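Local structure of fatty acid-binding protein homolog (Ascaris suum, 6I8X) at residues Asn24-Leu29 / Met38-Lys43; Tyr130-Met135 / Ser143-Lys148; Thr69-His74 / Glu87-Thr92. The protein binds fatty acids inside a beta-barrel and may sequester potentially toxic fatty acids and their peroxidation products or help maintain the lipid layer of the eggshell. All coordinates share one frame; numbering follows the deposited sequence.

Interaction 1 (Asn24-Leu29 / Met38-Lys43); sequences NFDEYL and MRQVIK. With VCA (vaccenic acid), chain C.
Asp26 on helix 25-31 reaches across to Arg39 and Lys43, one turn apart on helix 36-43. Its OD1 takes both salt bridges. Arg39 NE donates to Asp26 OD1 at 2.8 Å, with an N-H...O angle of 154°. Lys43 NZ also lies 2.8 Å from Asp26 OD1. The two donors come from opposite faces of the carboxylate, each well out of its plane. The carboxylate stands nearly perpendicular to the guanidinium, and OD1 sits at the guanidinium edge, in its plane. A bend at chi3 of Arg39 turns NE toward the acid. One water bridges Asp26 OD1 and Arg39 NH2, so three groups grip this single oxygen. The two positive charges would be expected to stabilise the ionised form of Asp26.

Apolar packing lies beneath these charges. Leu29 CB rests on the aliphatic part of Arg39, 3.7 Å from Arg39 CG. Leu29 CD1 meets Ile42 CG2 at 3.8 Å, and the same methyl of Leu29 lies over one face of the Phe25 ring, toward its rim. The Phe25 side chain crosses Ile42 at about a right angle. Phe25 CD2 touches Lys43 CB at 3.6 Å. With its CG between the backbone N and the carbonyl carbon (chi1 85°), the extended Lys43 chain runs back past Phe25 to Asp26.

The ligand lies beside helix 36-43, where Ile42 O is 3.5 Å from VCA C5.

The helix segments run at 131° to each other, with axes 10.1 Å apart. They form the helix-turn-helix lid characteristic of the fatty acid-binding proteins. Phe25 and Tyr28 pack on Met135 of strand 130-137 and Thr142 of strand 140-148, while Tyr34 in the connecting loop touches Leu29 and Ile42.

Interaction 2 (Tyr130-Met135 / Ser143-Lys148); sequences YLVMKM and SRYYKK. With VCA (vaccenic acid), chain C; TAM (tris(hydroxyethyl)aminomethane), chain K.
Tyr146 has CG anti to the carbonyl carbon (chi1 -63°), and Met133 has CG anti to its own backbone N (chi1 -171°). These torsions set the Tyr146 ring beside Met133, with Tyr146 CE1 4.0 Å from Met133 CB. The phenol then points at the ligand, placing Tyr146 OH 2.7 Å from VCA O1. Arg144 bends at chi2 and chi3, bringing NH2 to 3.7 Å from VCA C3, along the start of the chain. Its NH1 forms a salt bridge with Asp22.

Leu131, Met133, Arg144 and Tyr146 point to the ligand side. On the face of Tyr130, Lys134, Ser143 and Lys147, Val132 and Tyr145 lie side by side. Lys147 CD lies 3.4 Å from Tyr130 OH, which is hydrogen-bonded to Glu20. Lys134 NZ donates to Ser143 OG at 3.1 Å.

Four backbone bonds join the pairs Leu131-Tyr146 and Met133-Arg144. Next to Lys147, which pairs with Tyr130, Lys148 NZ donates to O5 of a bound tris(hydroxyethyl)aminomethane.

This is the C-terminal antiparallel hairpin of the fatty acid-binding protein barrel, whose side chains alternate between two faces. An inner arginine and tyrosine are typical of the family's carboxylate site; here the Tyr146 phenol comes closer to a carboxylate oxygen.

Interaction 3 (Thr69-His74 / Glu87-Thr92); sequences TKKDTH and EALDST. With TAM (tris(hydroxyethyl)aminomethane), chain L.
Lys71 and Glu87 meet with their side chains at about a right angle. The Glu87 chain is extended, and its OE1 lies 2.8 Å from Lys71 NZ, a salt bridge with a weak hydrogen bond. A bend at chi2 of Lys71 (64°) takes the chain along the 87-92 loop to the acid. On the way Lys71 CG passes 3.4 Å from Leu89 O, and Lys71 CE lies 3.4 Å from Ser91 OG.

Leu89 directs its CD2 branch to the other segment, 3.4 Å from Lys71 O and 3.8 Å from Thr73 CG2. The same Thr73 methyl presses on the loop backbone, 3.5 Å from Leu89 N. Thr73 CG2 is anti to the carbonyl carbon, with OG1 at chi1 67°.

A type I turn from Ala88 to Ser91 shapes the loop. An Asx turn overlaps its end, in which Asp90 OD1 accepts from both Thr92 N and Thr92 OG1.

No direct backbone hydrogen bond joins the segments. One water links His74 N to Glu87 O. Side chains and water thus make the join, with Leu89 also touching the fatty acid, at the gap between the fourth and fifth barrel strands known in fatty acid-binding proteins.

Along the chain, interaction 1 comes first, then interaction 3, then interaction 2. Interactions 1 and 2 touch, with centres about 15 Å apart. Phe25 of the helical lid packs on Arg144, a cation-pi contact, and Met135 meets Phe25 and Tyr28. Both interactions reach the same vaccenic acid. Interaction 3 touches neither. Its centre is about 17 Å from that of interaction 1 and about 19 Å from that of interaction 2. It joins the start of strand 72-78 to the loop after strand 84-87, at the two outer edges of the sheet, whereas interaction 2 pairs neighbours near its middle. Lid, hairpin and strand gap thus lie around one bound fatty acid in the barrel interior.

Interaction 1 (Asn24-Leu29 / Met38-Lys43)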
# COMPACT_ATOMS: atom_id res chain seq x y z
N ASN A 24 -0.78 -0.12 -17.44
CA ASN A 24 0.15 1.00 -17.55
C ASN A 24 1.22 1.07 -16.44
O ASN A 24 1.73 2.16 -16.14
CB ASN A 24 -0.64 2.34 -17.64
CG ASN A 24 0.08 3.42 -18.43
OD1 ASN A 24 0.78 3.14 -19.42
ND2 ASN A 24 0.00 4.65 -17.97
N PHE A 25 1.58 -0.08 -15.82
CA PHE A 25 2.59 -0.05 -14.74
C PHE A 25 3.98 0.33 -15.25
O PHE A 25 4.70 1.05 -14.56
CB PHE A 25 2.61 -1.36 -13.91
CG PHE A 25 3.36 -1.30 -12.60
CD1 PHE A 25 3.22 -0.20 -11.74
CD2 PHE A 25 4.15 -2.37 -12.17
CE1 PHE A 25 3.90 -0.15 -10.52
CE2 PHE A 25 4.82 -2.33 -10.94
CZ PHE A 25 4.68 -1.23 -10.12
N ASP A 26 4.34 -0.07 -16.47
CA ASP A 26 5.63 0.24 -17.08
C ASP A 26 5.88 1.74 -17.29
O ASP A 26 6.95 2.23 -16.92
CB ASP A 26 5.83 -0.50 -18.41
CG ASP A 26 7.23 -0.32 -18.95
OD1 ASP A 26 8.11 -1.06 -18.53
OD2 ASP A 26 7.44 0.64 -19.76
N GLU A 27 4.94 2.46 -17.90
CA GLU A 27 5.11 3.90 -18.11
C GLU A 27 5.18 4.65 -16.78
O GLU A 27 5.91 5.63 -16.67
CB GLU A 27 4.04 4.47 -19.06
CG GLU A 27 4.48 5.73 -19.82
CD GLU A 27 5.78 5.70 -20.62
OE1 GLU A 27 6.18 4.62 -21.11
OE2 GLU A 27 6.39 6.79 -20.77
N TYR A 28 4.44 4.16 -15.77
CA TYR A 28 4.44 4.73 -14.42
C TYR A 28 5.83 4.59 -13.81
O TYR A 28 6.32 5.55 -13.23
CB TYR A 28 3.39 4.06 -13.50
CG TYR A 28 3.63 4.37 -12.04
CD1 TYR A 28 3.19 5.58 -11.48
CD2 TYR A 28 4.37 3.52 -11.23
CE1 TYR A 28 3.43 5.88 -10.14
CE2 TYR A 28 4.65 3.83 -9.90
CZ TYR A 28 4.16 5.00 -9.35
OH TYR A 28 4.40 5.29 -8.04
N LEU A 29 6.43 3.38 -13.89
CA LEU A 29 7.77 3.10 -13.35
C LEU A 29 8.83 3.92 -14.06
O LEU A 29 9.79 4.36 -13.44
CB LEU A 29 8.10 1.59 -13.39
CG LEU A 29 7.27 0.68 -12.47
CD1 LEU A 29 7.56 -0.77 -12.78
CD2 LEU A 29 7.53 0.99 -10.97
N MET A 38 15.42 -2.69 -13.98
CA MET A 38 14.69 -2.52 -12.73
C MET A 38 13.20 -2.60 -12.94
O MET A 38 12.54 -3.26 -12.15
CB MET A 38 15.09 -1.22 -12.00
CG MET A 38 16.42 -1.31 -11.27
SD MET A 38 16.74 -2.83 -10.31
CE MET A 38 15.57 -2.62 -8.92
N ARG A 39 12.68 -2.02 -14.03
CA ARG A 39 11.25 -2.10 -14.34
C ARG A 39 10.78 -3.53 -14.55
O ARG A 39 9.71 -3.87 -14.08
CB ARG A 39 10.89 -1.28 -15.59
CG ARG A 39 10.88 0.21 -15.36
CD ARG A 39 10.09 0.96 -16.42
NE ARG A 39 10.34 0.47 -17.78
CZ ARG A 39 11.28 0.94 -18.60
NH1 ARG A 39 12.11 1.88 -18.18
NH2 ARG A 39 11.41 0.44 -19.82
N GLN A 40 11.56 -4.35 -15.27
CA GLN A 40 11.16 -5.74 -15.53
C GLN A 40 10.99 -6.52 -14.26
O GLN A 40 9.99 -7.21 -14.14
CB GLN A 40 12.16 -6.50 -16.45
CG GLN A 40 12.46 -5.88 -17.80
CD GLN A 40 11.29 -5.22 -18.50
OE1 GLN A 40 11.17 -3.98 -18.55
NE2 GLN A 40 10.39 -6.03 -19.04
N VAL A 41 11.94 -6.38 -13.31
CA VAL A 41 11.95 -7.15 -12.05
C VAL A 41 10.89 -6.62 -11.12
O VAL A 41 10.22 -7.42 -10.45
CB VAL A 41 13.36 -7.34 -11.37
CG1 VAL A 41 14.32 -8.11 -12.28
CG2 VAL A 41 13.99 -6.03 -10.91
N ILE A 42 10.66 -5.29 -11.12
CA ILE A 42 9.60 -4.70 -10.30
C ILE A 42 8.20 -5.11 -10.80
O ILE A 42 7.33 -5.46 -9.98
CB ILE A 42 9.72 -3.16 -10.17
CG1 ILE A 42 10.97 -2.78 -9.33
CG2 ILE A 42 8.41 -2.54 -9.57
CD1 ILE A 42 11.53 -1.34 -9.57
N LYS A 43 7.97 -5.04 -12.12
CA LYS A 43 6.64 -5.29 -12.68
C LYS A 43 6.26 -6.76 -12.84
O LYS A 43 5.07 -7.08 -12.92
CB LYS A 43 6.43 -4.51 -14.00
CG LYS A 43 6.92 -5.16 -15.28
CD LYS A 43 6.96 -4.13 -16.43
CE LYS A 43 7.22 -4.77 -17.76
NZ LYS A 43 7.47 -3.77 -18.83
O2 VCA C . 3.18 -2.11 -3.36
C1 VCA C . 3.42 -2.91 -4.38
O1 VCA C . 2.66 -3.79 -4.72
C2 VCA C . 4.71 -2.63 -5.09
C3 VCA C . 5.47 -3.87 -5.58
C4 VCA C . 6.91 -3.56 -5.94
C5 VCA C . 7.68 -4.71 -6.57
C6 VCA C . 8.38 -5.60 -5.56
C7 VCA C . 8.97 -6.84 -6.20
C8 VCA C . 10.31 -6.70 -6.89
C9 VCA C . 11.51 -6.77 -5.95
C10 VCA C . 12.84 -6.49 -6.66
C11 VCA C . 13.87 -5.88 -5.77
C12 VCA C . 13.85 -4.65 -5.29
C13 VCA C . 12.77 -3.63 -5.53
C14 VCA C . 13.14 -2.22 -5.05
C15 VCA C . 12.13 -1.15 -5.43
C16 VCA C . 10.71 -1.37 -4.91
C17 VCA C . 9.76 -0.23 -5.24
C18 VCA C . 8.48 -0.28 -4.46
O HOH W 1 9.77 -1.72 -20.51

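Interaction 2 (Tyr130-Met135 / Ser143-Lys148)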
# COMPACT_ATOMS: atom_id res chain seq x y z
N TYR A 130 -11.93 -7.82 -6.18
CA TYR A 130 -10.65 -7.16 -6.35
C TYR A 130 -10.42 -5.97 -5.47
O TYR A 130 -11.32 -5.19 -5.23
CB TYR A 130 -10.42 -6.73 -7.83
CG TYR A 130 -10.27 -7.91 -8.77
CD1 TYR A 130 -11.39 -8.48 -9.38
CD2 TYR A 130 -9.03 -8.49 -9.00
CE1 TYR A 130 -11.27 -9.62 -10.18
CE2 TYR A 130 -8.89 -9.60 -9.83
CZ TYR A 130 -10.02 -10.16 -10.42
OH TYR A 130 -9.90 -11.29 -11.20
N LEU A 131 -9.17 -5.82 -5.05
CA LEU A 131 -8.62 -4.65 -4.40
C LEU A 131 -7.82 -4.00 -5.55
O LEU A 131 -6.99 -4.65 -6.17
CB LEU A 131 -7.69 -5.06 -3.24
CG LEU A 131 -7.03 -3.92 -2.45
CD1 LEU A 131 -8.06 -3.18 -1.55
CD2 LEU A 131 -5.86 -4.44 -1.64
N VAL A 132 -8.13 -2.77 -5.88
CA VAL A 132 -7.49 -2.00 -6.95
C VAL A 132 -6.58 -0.96 -6.28
O VAL A 132 -7.05 -0.14 -5.49
CB VAL A 132 -8.55 -1.32 -7.87
CG1 VAL A 132 -7.88 -0.63 -9.06
CG2 VAL A 132 -9.62 -2.32 -8.34
N MET A 133 -5.29 -1.01 -6.60
CA MET A 133 -4.32 -0.06 -6.12
C MET A 133 -4.02 0.91 -7.25
O MET A 133 -3.57 0.48 -8.30
CB MET A 133 -3.04 -0.75 -5.67
CG MET A 133 -2.09 0.20 -4.96
SD MET A 133 -0.52 -0.63 -4.77
CE MET A 133 0.24 0.37 -3.58
N LYS A 134 -4.24 2.21 -7.02
CA LYS A 134 -4.01 3.28 -8.00
C LYS A 134 -2.87 4.19 -7.57
O LYS A 134 -2.75 4.56 -6.40
CB LYS A 134 -5.30 4.11 -8.23
CG LYS A 134 -6.43 3.32 -8.86
CD LYS A 134 -7.66 4.19 -9.13
CE LYS A 134 -8.87 3.42 -9.62
NZ LYS A 134 -8.71 2.90 -11.01
N MET A 135 -2.04 4.56 -8.55
CA MET A 135 -0.88 5.43 -8.37
C MET A 135 -0.77 6.36 -9.55
O MET A 135 -1.18 6.00 -10.66
CB MET A 135 0.41 4.60 -8.27
CG MET A 135 0.33 3.49 -7.29
SD MET A 135 0.75 1.92 -8.00
CE MET A 135 2.53 1.90 -7.68
N SER A 143 -3.11 1.25 -12.47
CA SER A 143 -4.01 0.48 -11.60
C SER A 143 -3.46 -0.94 -11.53
O SER A 143 -3.08 -1.48 -12.56
CB SER A 143 -5.43 0.45 -12.18
OG SER A 143 -6.02 1.71 -11.96
N ARG A 144 -3.38 -1.51 -10.33
CA ARG A 144 -2.86 -2.87 -10.08
C ARG A 144 -4.01 -3.58 -9.40
O ARG A 144 -4.59 -3.04 -8.44
CB ARG A 144 -1.62 -2.82 -9.14
CG ARG A 144 -0.45 -1.95 -9.64
CD ARG A 144 0.65 -2.80 -10.27
NE ARG A 144 1.58 -3.29 -9.27
CZ ARG A 144 2.44 -4.28 -9.44
NH1 ARG A 144 2.52 -4.90 -10.61
NH2 ARG A 144 3.26 -4.63 -8.46
N TYR A 145 -4.37 -4.77 -9.91
CA TYR A 145 -5.51 -5.59 -9.49
C TYR A 145 -5.07 -6.79 -8.65
O TYR A 145 -4.35 -7.65 -9.13
CB TYR A 145 -6.36 -6.00 -10.73
CG TYR A 145 -6.87 -4.79 -11.49
CD1 TYR A 145 -6.07 -4.14 -12.43
CD2 TYR A 145 -8.12 -4.24 -11.21
CE1 TYR A 145 -6.50 -2.99 -13.08
CE2 TYR A 145 -8.57 -3.10 -11.87
CZ TYR A 145 -7.76 -2.47 -12.80
OH TYR A 145 -8.19 -1.35 -13.46
N TYR A 146 -5.55 -6.84 -7.39
CA TYR A 146 -5.26 -7.89 -6.38
C TYR A 146 -6.54 -8.63 -6.05
O TYR A 146 -7.52 -8.04 -5.57
CB TYR A 146 -4.70 -7.27 -5.08
CG TYR A 146 -3.38 -6.55 -5.23
CD1 TYR A 146 -3.33 -5.27 -5.77
CD2 TYR A 146 -2.20 -7.13 -4.77
CE1 TYR A 146 -2.11 -4.60 -5.91
CE2 TYR A 146 -0.98 -6.45 -4.87
CZ TYR A 146 -0.94 -5.20 -5.47
OH TYR A 146 0.24 -4.53 -5.60
N LYS A 147 -6.54 -9.90 -6.37
CA LYS A 147 -7.67 -10.79 -6.19
C LYS A 147 -7.75 -11.21 -4.74
O LYS A 147 -6.75 -11.68 -4.19
CB LYS A 147 -7.50 -12.01 -7.14
CG LYS A 147 -8.62 -13.04 -7.11
CD LYS A 147 -9.72 -12.75 -8.11
CE LYS A 147 -10.67 -13.91 -8.32
NZ LYS A 147 -11.67 -13.99 -7.24
N LYS A 148 -8.91 -10.98 -4.11
CA LYS A 148 -9.19 -11.38 -2.74
C LYS A 148 -9.11 -12.93 -2.67
O LYS A 148 -9.69 -13.64 -3.52
CB LYS A 148 -10.58 -10.85 -2.30
CG LYS A 148 -11.15 -11.35 -0.98
CD LYS A 148 -10.30 -10.97 0.19
CE LYS A 148 -11.12 -10.31 1.26
NZ LYS A 148 -11.66 -11.27 2.25
O2 VCA C . 3.18 -2.11 -3.36
C1 VCA C . 3.42 -2.91 -4.38
O1 VCA C . 2.66 -3.79 -4.72
C2 VCA C . 4.71 -2.63 -5.09
C3 VCA C . 5.47 -3.87 -5.58
C4 VCA C . 6.91 -3.56 -5.94
C5 VCA C . 7.68 -4.71 -6.57
C6 VCA C . 8.38 -5.60 -5.56
C7 VCA C . 8.97 -6.84 -6.20
C8 VCA C . 10.31 -6.70 -6.89
C9 VCA C . 11.51 -6.77 -5.95
C10 VCA C . 12.84 -6.49 -6.66
C11 VCA C . 13.87 -5.88 -5.77
C12 VCA C . 13.85 -4.65 -5.29
C13 VCA C . 12.77 -3.63 -5.53
C14 VCA C . 13.14 -2.22 -5.05
C15 VCA C . 12.13 -1.15 -5.43
C16 VCA C . 10.71 -1.37 -4.91
C17 VCA C . 9.76 -0.23 -5.24
C18 VCA C . 8.48 -0.28 -4.46
C TAM K . -11.12 -11.98 6.93
C1 TAM K . -9.68 -11.80 7.58
C2 TAM K . -10.90 -11.96 5.35
C3 TAM K . -12.00 -13.25 7.35
C4 TAM K . -9.61 -10.90 8.79
C5 TAM K . -10.03 -13.09 4.84
C6 TAM K . -11.50 -14.02 8.55
N TAM K . -11.81 -10.76 7.41
O4 TAM K . -8.28 -10.83 9.26
O5 TAM K . -9.50 -12.89 3.50
O6 TAM K . -12.41 -15.05 8.87

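Interaction 3 (Thr69-His74 / Glu87-Thr92)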
# COMPACT_ATOMS: atom_id res chain seq x y z
N THR A 69 8.29 -11.53 -4.22
CA THR A 69 9.29 -12.52 -4.65
C THR A 69 10.59 -12.33 -3.88
O THR A 69 11.20 -13.32 -3.45
CB THR A 69 9.51 -12.39 -6.16
OG1 THR A 69 8.26 -12.61 -6.84
CG2 THR A 69 10.58 -13.31 -6.70
N LYS A 70 10.99 -11.06 -3.63
CA LYS A 70 12.22 -10.82 -2.89
C LYS A 70 11.97 -10.14 -1.53
O LYS A 70 11.77 -10.84 -0.54
CB LYS A 70 13.24 -10.07 -3.78
CG LYS A 70 13.93 -11.01 -4.77
CD LYS A 70 14.82 -12.04 -3.98
CE LYS A 70 15.52 -12.98 -4.90
NZ LYS A 70 16.22 -14.05 -4.17
N LYS A 71 11.95 -8.82 -1.48
CA LYS A 71 11.73 -8.05 -0.27
C LYS A 71 10.31 -8.18 0.27
O LYS A 71 9.36 -8.11 -0.49
CB LYS A 71 12.04 -6.55 -0.58
CG LYS A 71 12.05 -5.59 0.62
CD LYS A 71 13.14 -5.91 1.61
CE LYS A 71 13.17 -4.91 2.72
NZ LYS A 71 14.23 -5.28 3.69
N ASP A 72 10.18 -8.30 1.59
CA ASP A 72 8.89 -8.29 2.30
C ASP A 72 8.89 -7.14 3.31
O ASP A 72 9.94 -6.81 3.84
CB ASP A 72 8.62 -9.62 3.01
CG ASP A 72 8.59 -10.85 2.10
OD1 ASP A 72 8.17 -10.71 0.92
OD2 ASP A 72 8.99 -11.94 2.56
N THR A 73 7.73 -6.50 3.52
CA THR A 73 7.54 -5.46 4.54
C THR A 73 6.48 -5.92 5.53
O THR A 73 5.62 -6.72 5.17
CB THR A 73 7.29 -4.04 3.97
OG1 THR A 73 6.04 -3.97 3.29
CG2 THR A 73 8.40 -3.55 3.08
N HIS A 74 6.61 -5.50 6.79
CA HIS A 74 5.70 -5.90 7.86
C HIS A 74 5.50 -4.70 8.78
O HIS A 74 6.36 -4.38 9.61
CB HIS A 74 6.26 -7.09 8.66
CG HIS A 74 6.83 -8.20 7.83
ND1 HIS A 74 6.06 -9.30 7.47
CD2 HIS A 74 8.08 -8.37 7.34
CE1 HIS A 74 6.86 -10.09 6.78
NE2 HIS A 74 8.09 -9.57 6.67
N GLU A 87 10.78 0.34 7.48
CA GLU A 87 11.47 -0.04 6.27
C GLU A 87 10.43 -0.34 5.19
O GLU A 87 9.43 -1.04 5.44
CB GLU A 87 12.40 -1.24 6.53
CG GLU A 87 13.25 -1.60 5.32
CD GLU A 87 14.28 -2.69 5.52
OE1 GLU A 87 13.92 -3.77 6.04
OE2 GLU A 87 15.44 -2.49 5.09
N ALA A 88 10.66 0.22 3.99
CA ALA A 88 9.80 0.02 2.83
C ALA A 88 10.45 -1.00 1.89
O ALA A 88 11.53 -1.51 2.21
CB ALA A 88 9.54 1.35 2.13
N LEU A 89 9.76 -1.33 0.77
CA LEU A 89 10.16 -2.34 -0.22
C LEU A 89 11.48 -2.03 -0.96
O LEU A 89 12.11 -2.93 -1.49
CB LEU A 89 9.03 -2.60 -1.24
CG LEU A 89 7.83 -3.42 -0.74
CD1 LEU A 89 6.70 -3.36 -1.74
CD2 LEU A 89 8.21 -4.87 -0.43
N ASP A 90 11.91 -0.76 -0.93
CA ASP A 90 13.16 -0.31 -1.53
C ASP A 90 14.34 -0.48 -0.55
O ASP A 90 15.46 -0.08 -0.87
CB ASP A 90 13.01 1.15 -2.01
CG ASP A 90 12.68 2.19 -0.94
OD1 ASP A 90 12.49 1.81 0.23
OD2 ASP A 90 12.63 3.40 -1.29
N SER A 91 14.07 -1.09 0.64
CA SER A 91 15.02 -1.37 1.74
C SER A 91 15.52 -0.11 2.46
O SER A 91 16.58 -0.14 3.11
CB SER A 91 16.19 -2.24 1.29
OG SER A 91 15.74 -3.55 0.99
N THR A 92 14.74 0.97 2.38
CA THR A 92 15.07 2.22 3.06
C THR A 92 13.94 2.55 4.06
O THR A 92 12.86 1.97 4.00
CB THR A 92 15.30 3.36 2.03
OG1 THR A 92 14.04 3.73 1.44
CG2 THR A 92 16.33 3.01 0.95
C TAM L . 20.38 -15.96 -4.26
C1 TAM L . 21.33 -15.90 -5.52
C2 TAM L . 19.29 -17.00 -4.50
C3 TAM L . 21.19 -16.39 -2.98
C4 TAM L . 21.05 -14.85 -6.57
C5 TAM L . 18.48 -16.92 -5.77
C6 TAM L . 20.70 -15.85 -1.65
N TAM L . 19.68 -14.66 -4.13
O4 TAM L . 21.19 -13.56 -6.02
O5 TAM L . 17.78 -15.70 -5.83
O6 TAM L . 19.29 -15.65 -1.60
O HOH W 2 8.81 -3.27 6.97